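Local structure of periplasmic sugar-binding protein (Chloroflexus aurantiacus, 4RXU) at residues L120-D134 with Y326-V340. The protein binds D-glucose in the crystal and probably serves as the periplasmic sugar-binding component of an ABC-type carbohydrate transporter. Residues are numbered along the deposited sequence; the frame is centred on the assembly and turned at random.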
loop_
_atom_site.group_PDB
_atom_site.type_symbol
_atom_site.label_atom_id
_atom_site.label_comp_id
_atom_site.label_asym_id
_atom_site.label_seq_id
_atom_site.Cartn_x
_atom_site.Cartn_y
_atom_site.Cartn_z
ATOM N N LEU A 120 0.652 2.632 -9.683
ATOM C CA LEU A 120 1.099 2.813 -11.045
ATOM C C LEU A 120 0.041 2.410 -12.079
ATOM O O LEU A 120 -0.502 1.314 -12.045
ATOM C CB LEU A 120 2.365 1.967 -11.240
ATOM C CG LEU A 120 3.137 2.127 -12.549
ATOM C CD1 LEU A 120 3.535 3.575 -12.804
ATOM C CD2 LEU A 120 4.337 1.185 -12.541
ATOM N N ILE A 121 -0.240 3.317 -13.009
ATOM C CA ILE A 121 -1.003 2.989 -14.209
ATOM C C ILE A 121 -0.120 2.162 -15.125
ATOM O O ILE A 121 1.021 2.528 -15.390
ATOM C CB ILE A 121 -1.464 4.259 -14.949
ATOM C CG1 ILE A 121 -2.472 4.993 -14.062
ATOM C CG2 ILE A 121 -2.096 3.887 -16.283
ATOM C CD1 ILE A 121 -2.995 6.296 -14.616
ATOM N N ARG A 122 -0.666 1.058 -15.618
ATOM C CA ARG A 122 0.080 0.081 -16.395
ATOM C C ARG A 122 -0.309 -0.007 -17.845
ATOM O O ARG A 122 -1.384 0.434 -18.237
ATOM C CB ARG A 122 -0.056 -1.295 -15.751
ATOM C CG ARG A 122 0.620 -1.363 -14.390
ATOM C CD ARG A 122 0.541 -2.766 -13.823
ATOM N NE ARG A 122 1.542 -3.654 -14.433
ATOM C CZ ARG A 122 1.316 -4.641 -15.280
ATOM N NH1 ARG A 122 0.091 -4.943 -15.699
ATOM N NH2 ARG A 122 2.365 -5.341 -15.717
ATOM N N GLU A 123 0.607 -0.567 -18.630
ATOM C CA GLU A 123 0.352 -1.014 -20.018
ATOM C C GLU A 123 0.049 0.151 -20.956
ATOM O O GLU A 123 -0.774 0.063 -21.880
ATOM C CB GLU A 123 -0.753 -2.062 -20.062
ATOM C CG GLU A 123 -0.459 -3.342 -19.285
ATOM C CD GLU A 123 0.854 -4.039 -19.636
ATOM O OE1 GLU A 123 1.477 -3.746 -20.672
ATOM O OE2 GLU A 123 1.269 -4.916 -18.850
ATOM N N THR A 124 0.747 1.245 -20.709
ATOM C CA THR A 124 0.716 2.415 -21.585
ATOM C C THR A 124 1.931 3.278 -21.394
ATOM O O THR A 124 2.516 3.347 -20.312
ATOM C CB THR A 124 -0.534 3.313 -21.408
ATOM O OG1 THR A 124 -0.438 4.434 -22.300
ATOM C CG2 THR A 124 -0.700 3.821 -19.996
ATOM N N ASP A 125 2.293 3.976 -22.454
ATOM C CA ASP A 125 3.391 4.938 -22.268
ATOM C C ASP A 125 2.882 6.355 -21.919
ATOM O O ASP A 125 3.695 7.256 -21.734
ATOM C CB ASP A 125 4.407 4.913 -23.411
ATOM C CG ASP A 125 3.799 5.202 -24.733
ATOM O OD1 ASP A 125 2.585 5.475 -24.791
ATOM O OD2 ASP A 125 4.546 5.143 -25.729
ATOM N N ALA A 126 1.568 6.491 -21.736
ATOM C CA ALA A 126 0.922 7.733 -21.349
ATOM C C ALA A 126 1.016 8.019 -19.860
ATOM O O ALA A 126 0.076 8.535 -19.289
ATOM C CB ALA A 126 -0.553 7.724 -21.781
ATOM N N VAL A 127 2.135 7.690 -19.234
ATOM C CA VAL A 127 2.368 8.088 -17.853
ATOM C C VAL A 127 3.662 8.898 -17.829
ATOM O O VAL A 127 4.702 8.377 -18.259
ATOM C CB VAL A 127 2.465 6.882 -16.903
ATOM C CG1 VAL A 127 2.604 7.391 -15.489
ATOM C CG2 VAL A 127 1.265 5.952 -17.052
ATOM N N ASP A 128 3.607 10.153 -17.377
ATOM C CA ASP A 128 4.802 11.017 -17.396
ATOM C C ASP A 128 5.690 10.818 -16.173
ATOM O O ASP A 128 6.904 10.763 -16.294
ATOM C CB ASP A 128 4.398 12.468 -17.573
ATOM C CG ASP A 128 3.702 12.673 -18.889
ATOM O OD1 ASP A 128 4.362 12.505 -19.930
ATOM O OD2 ASP A 128 2.489 12.913 -18.884
ATOM N N TYR A 129 5.063 10.729 -15.000
ATOM C CA TYR A 129 5.785 10.586 -13.706
ATOM C C TYR A 129 4.999 9.670 -12.808
ATOM O O TYR A 129 3.769 9.532 -12.951
ATOM C CB TYR A 129 6.006 11.950 -13.002
ATOM C CG TYR A 129 6.804 12.857 -13.874
ATOM C CD1 TYR A 129 8.195 12.779 -13.896
ATOM C CD2 TYR A 129 6.166 13.709 -14.780
ATOM C CE1 TYR A 129 8.938 13.555 -14.770
ATOM C CE2 TYR A 129 6.899 14.481 -15.665
ATOM C CZ TYR A 129 8.286 14.397 -15.649
ATOM O OH TYR A 129 9.070 15.149 -16.484
ATOM N N TYR A 130 5.715 9.109 -11.854
ATOM C CA TYR A 130 5.127 8.278 -10.811
ATOM C C TYR A 130 5.625 8.742 -9.426
ATOM O O TYR A 130 6.795 8.571 -9.094
ATOM C CB TYR A 130 5.514 6.819 -11.043
ATOM C CG TYR A 130 4.930 5.819 -10.070
ATOM C CD1 TYR A 130 3.690 5.994 -9.475
ATOM C CD2 TYR A 130 5.630 4.667 -9.766
ATOM C CE1 TYR A 130 3.178 5.039 -8.601
ATOM C CE2 TYR A 130 5.134 3.697 -8.929
ATOM C CZ TYR A 130 3.902 3.861 -8.346
ATOM O OH TYR A 130 3.438 2.870 -7.524
ATOM N N VAL A 131 4.722 9.315 -8.659
ATOM C CA VAL A 131 4.988 9.727 -7.291
ATOM C C VAL A 131 4.573 8.562 -6.403
ATOM O O VAL A 131 3.425 8.150 -6.388
ATOM C CB VAL A 131 4.183 10.990 -6.924
ATOM C CG1 VAL A 131 4.287 11.297 -5.440
ATOM C CG2 VAL A 131 4.642 12.175 -7.760
ATOM N N THR A 132 5.543 8.031 -5.674
ATOM C CA THR A 132 5.369 6.770 -4.964
ATOM C C THR A 132 6.217 6.672 -3.700
ATOM O O THR A 132 7.267 7.317 -3.579
ATOM C CB THR A 132 5.696 5.579 -5.915
ATOM O OG1 THR A 132 5.383 4.326 -5.299
ATOM C CG2 THR A 132 7.192 5.555 -6.319
ATOM N N PHE A 133 5.755 5.834 -2.784
ATOM C CA PHE A 133 6.625 5.315 -1.744
ATOM C C PHE A 133 7.432 4.142 -2.285
ATOM O O PHE A 133 7.122 3.552 -3.324
ATOM C CB PHE A 133 5.828 4.857 -0.537
ATOM C CG PHE A 133 5.066 5.958 0.142
ATOM C CD1 PHE A 133 5.722 6.961 0.836
ATOM C CD2 PHE A 133 3.673 5.986 0.077
ATOM C CE1 PHE A 133 5.006 7.955 1.461
ATOM C CE2 PHE A 133 2.964 6.978 0.709
ATOM C CZ PHE A 133 3.635 7.956 1.400
ATOM N N ASP A 134 8.479 3.771 -1.570
ATOM C CA ASP A 134 9.290 2.602 -1.963
ATOM C C ASP A 134 8.542 1.322 -1.556
ATOM O O ASP A 134 8.716 0.799 -0.457
ATOM C CB ASP A 134 10.643 2.670 -1.264
ATOM C CG ASP A 134 11.626 1.598 -1.729
ATOM O OD1 ASP A 134 11.214 0.570 -2.314
ATOM O OD2 ASP A 134 12.849 1.778 -1.486
ATOM N N TYR A 326 9.951 3.082 -12.428
ATOM C CA TYR A 326 9.200 1.860 -12.200
ATOM C C TYR A 326 8.667 1.417 -13.535
ATOM O O TYR A 326 8.046 2.186 -14.248
ATOM C CB TYR A 326 8.007 2.048 -11.256
ATOM C CG TYR A 326 8.346 2.151 -9.788
ATOM C CD1 TYR A 326 9.118 3.200 -9.298
ATOM C CD2 TYR A 326 7.884 1.212 -8.893
ATOM C CE1 TYR A 326 9.431 3.294 -7.949
ATOM C CE2 TYR A 326 8.180 1.300 -7.544
ATOM C CZ TYR A 326 8.968 2.328 -7.080
ATOM O OH TYR A 326 9.232 2.387 -5.727
ATOM N N ASN A 327 8.859 0.150 -13.855
ATOM C CA ASN A 327 8.318 -0.363 -15.076
ATOM C C ASN A 327 6.842 -0.651 -14.939
ATOM O O ASN A 327 6.371 -1.238 -13.950
ATOM C CB ASN A 327 9.031 -1.642 -15.492
ATOM C CG ASN A 327 8.544 -2.163 -16.840
ATOM O OD1 ASN A 327 7.665 -3.023 -16.923
ATOM N ND2 ASN A 327 9.061 -1.579 -17.894
ATOM N N ASN A 328 6.108 -0.291 -15.979
ATOM C CA ASN A 328 4.656 -0.446 -15.946
ATOM C C ASN A 328 4.114 -1.405 -17.016
ATOM O O ASN A 328 2.912 -1.461 -17.245
ATOM C CB ASN A 328 3.994 0.928 -16.048
ATOM C CG ASN A 328 3.829 1.397 -17.469
ATOM O OD1 ASN A 328 4.514 0.919 -18.376
ATOM N ND2 ASN A 328 2.873 2.295 -17.690
ATOM N N GLY A 329 5.002 -2.201 -17.608
ATOM C CA GLY A 329 4.639 -3.139 -18.682
ATOM C C GLY A 329 4.965 -2.649 -20.082
ATOM O O GLY A 329 5.195 -3.445 -21.016
ATOM N N LYS A 330 4.982 -1.333 -20.225
ATOM C CA LYS A 330 5.326 -0.667 -21.497
ATOM C C LYS A 330 6.444 0.364 -21.421
ATOM O O LYS A 330 7.134 0.611 -22.425
ATOM C CB LYS A 330 4.101 0.002 -22.098
ATOM C CG LYS A 330 3.068 -0.997 -22.586
ATOM C CD LYS A 330 3.530 -1.794 -23.798
ATOM C CE LYS A 330 2.441 -2.735 -24.306
ATOM N NZ LYS A 330 2.303 -3.910 -23.396
ATOM N N LYS A 331 6.640 0.951 -20.245
ATOM C CA LYS A 331 7.544 2.079 -20.080
ATOM C C LYS A 331 8.183 1.997 -18.707
ATOM O O LYS A 331 7.550 1.571 -17.754
ATOM C CB LYS A 331 6.748 3.395 -20.238
ATOM C CG LYS A 331 7.484 4.671 -19.878
ATOM C CD LYS A 331 6.596 5.868 -20.146
ATOM C CE LYS A 331 7.345 7.145 -19.881
ATOM N NZ LYS A 331 6.530 8.274 -20.345
ATOM N N ASP A 332 9.453 2.387 -18.639
ATOM C CA ASP A 332 10.090 2.739 -17.377
ATOM C C ASP A 332 9.714 4.164 -16.975
ATOM O O ASP A 332 10.247 5.132 -17.479
ATOM C CB ASP A 332 11.605 2.608 -17.494
ATOM C CG ASP A 332 12.072 1.157 -17.560
ATOM O OD1 ASP A 332 11.305 0.223 -17.200
ATOM O OD2 ASP A 332 13.234 0.968 -17.971
ATOM N N VAL A 333 8.734 4.280 -16.096
ATOM C CA VAL A 333 8.164 5.587 -15.776
ATOM C C VAL A 333 9.062 6.285 -14.763
ATOM O O VAL A 333 9.368 5.703 -13.716
ATOM C CB VAL A 333 6.748 5.444 -15.159
ATOM C CG1 VAL A 333 6.168 6.821 -14.805
ATOM C CG2 VAL A 333 5.824 4.653 -16.087
ATOM N N PRO A 334 9.483 7.531 -15.059
ATOM C CA PRO A 334 10.268 8.307 -14.099
ATOM C C PRO A 334 9.588 8.424 -12.733
ATOM O O PRO A 334 8.410 8.776 -12.644
ATOM C CB PRO A 334 10.418 9.674 -14.777
ATOM C CG PRO A 334 10.288 9.386 -16.235
ATOM C CD PRO A 334 9.284 8.270 -16.320
ATOM N N ALA A 335 10.354 8.131 -11.685
ATOM C CA ALA A 335 9.816 8.014 -10.318
ATOM C C ALA A 335 10.244 9.164 -9.429
ATOM O O ALA A 335 11.340 9.691 -9.557
ATOM C CB ALA A 335 10.270 6.718 -9.691
ATOM N N ILE A 336 9.331 9.566 -8.550
ATOM C CA ILE A 336 9.624 10.540 -7.497
ATOM C C ILE A 336 9.269 9.722 -6.241
ATOM O O ILE A 336 8.113 9.668 -5.818
ATOM C CB ILE A 336 8.758 11.814 -7.637
ATOM C CG1 ILE A 336 9.017 12.491 -8.993
ATOM C CG2 ILE A 336 9.034 12.776 -6.491
ATOM C CD1 ILE A 336 8.084 13.626 -9.385
ATOM N N GLN A 337 10.276 9.064 -5.680
ATOM C CA GLN A 337 10.085 8.050 -4.647
ATOM C C GLN A 337 10.496 8.575 -3.289
ATOM O O GLN A 337 11.516 9.254 -3.159
ATOM C CB GLN A 337 10.903 6.804 -4.986
ATOM C CG GLN A 337 10.712 5.632 -4.033
ATOM C CD GLN A 337 11.734 4.516 -4.241
ATOM O OE1 GLN A 337 11.472 3.526 -4.941
ATOM N NE2 GLN A 337 12.913 4.688 -3.678
ATOM N N SER A 338 9.703 8.176 -2.295
ATOM C CA SER A 338 9.812 8.577 -0.883
ATOM C C SER A 338 10.024 7.339 -0.025
ATOM O O SER A 338 9.479 6.280 -0.362
ATOM C CB SER A 338 8.500 9.302 -0.445
ATOM O OG SER A 338 8.647 10.657 -0.700
ATOM N N PRO A 339 10.819 7.448 1.066
ATOM C CA PRO A 339 11.077 6.249 1.847
ATOM C C PRO A 339 9.985 5.878 2.826
ATOM O O PRO A 339 9.044 6.645 3.100
ATOM C CB PRO A 339 12.354 6.593 2.611
ATOM C CG PRO A 339 12.357 8.048 2.735
ATOM C CD PRO A 339 11.740 8.535 1.453
ATOM N N VAL A 340 10.156 4.689 3.381
ATOM C CA VAL A 340 9.200 4.131 4.331
ATOM C C VAL A 340 9.942 3.624 5.580
ATOM O O VAL A 340 11.116 3.243 5.502
ATOM C CB VAL A 340 8.330 3.019 3.692
ATOM C CG1 VAL A 340 7.636 3.555 2.450
ATOM C CG2 VAL A 340 9.141 1.753 3.384
HETATM O O HOH W 1 4.062 -3.057 -13.672
HETATM O O HOH W 2 6.518 8.513 -23.024
HETATM O O HOH W 3 9.836 -0.033 -4.749
#
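Parallel pairing of strand 129-133 with strand 332-338 extends the mixed sheet of one lobe of this periplasmic binding protein, and Asn328, in the turn joining strand 326-327 to strand 332-338, holds the loop that leads into strand 129-133. Backbone bonds alternate along the strands, from Tyr130 N to Pro334 O (2.8 Å) to Asp134 N with Ser338 O. Proline is tolerated at 334, where this pairing uses its carbonyl and not its nitrogen. On one face of the sheet, Tyr130 turns the CD2-CE2 edge of its ring to the face of Tyr326, with CE2 3.7 Å from Tyr326 CG and the planes at 90°. Methyl CG2 of Thr132 touches the same ring at CE1 (3.6 Å), while Thr132 OG1 donates to Phe133 O. Asn328 suits the turn because its amide serves both sides: ND2 donates to Ile121 O (3.0 Å) and, almost straight at 173°, to Thr124 O (2.8 Å), whereas OD1 accepts Lys330 N and Lys331 N from opposite faces of its plane. With chi1 at 85°, CG lies between the backbone N and carbonyl carbon, which brings the amide to all four partners. The long, extended chain of Lys331 lets its ammonium NZ reach Val127 O (2.8 Å) across the contact; Lys330 NZ forms a salt bridge with Glu123 OE1 (2.9 Å). Asn328 thus combines an Asx turn with a clamp on the neighbouring loop, beside parallel strands characteristic of Rossmann-like lobes of periplasmic sugar-binding proteins.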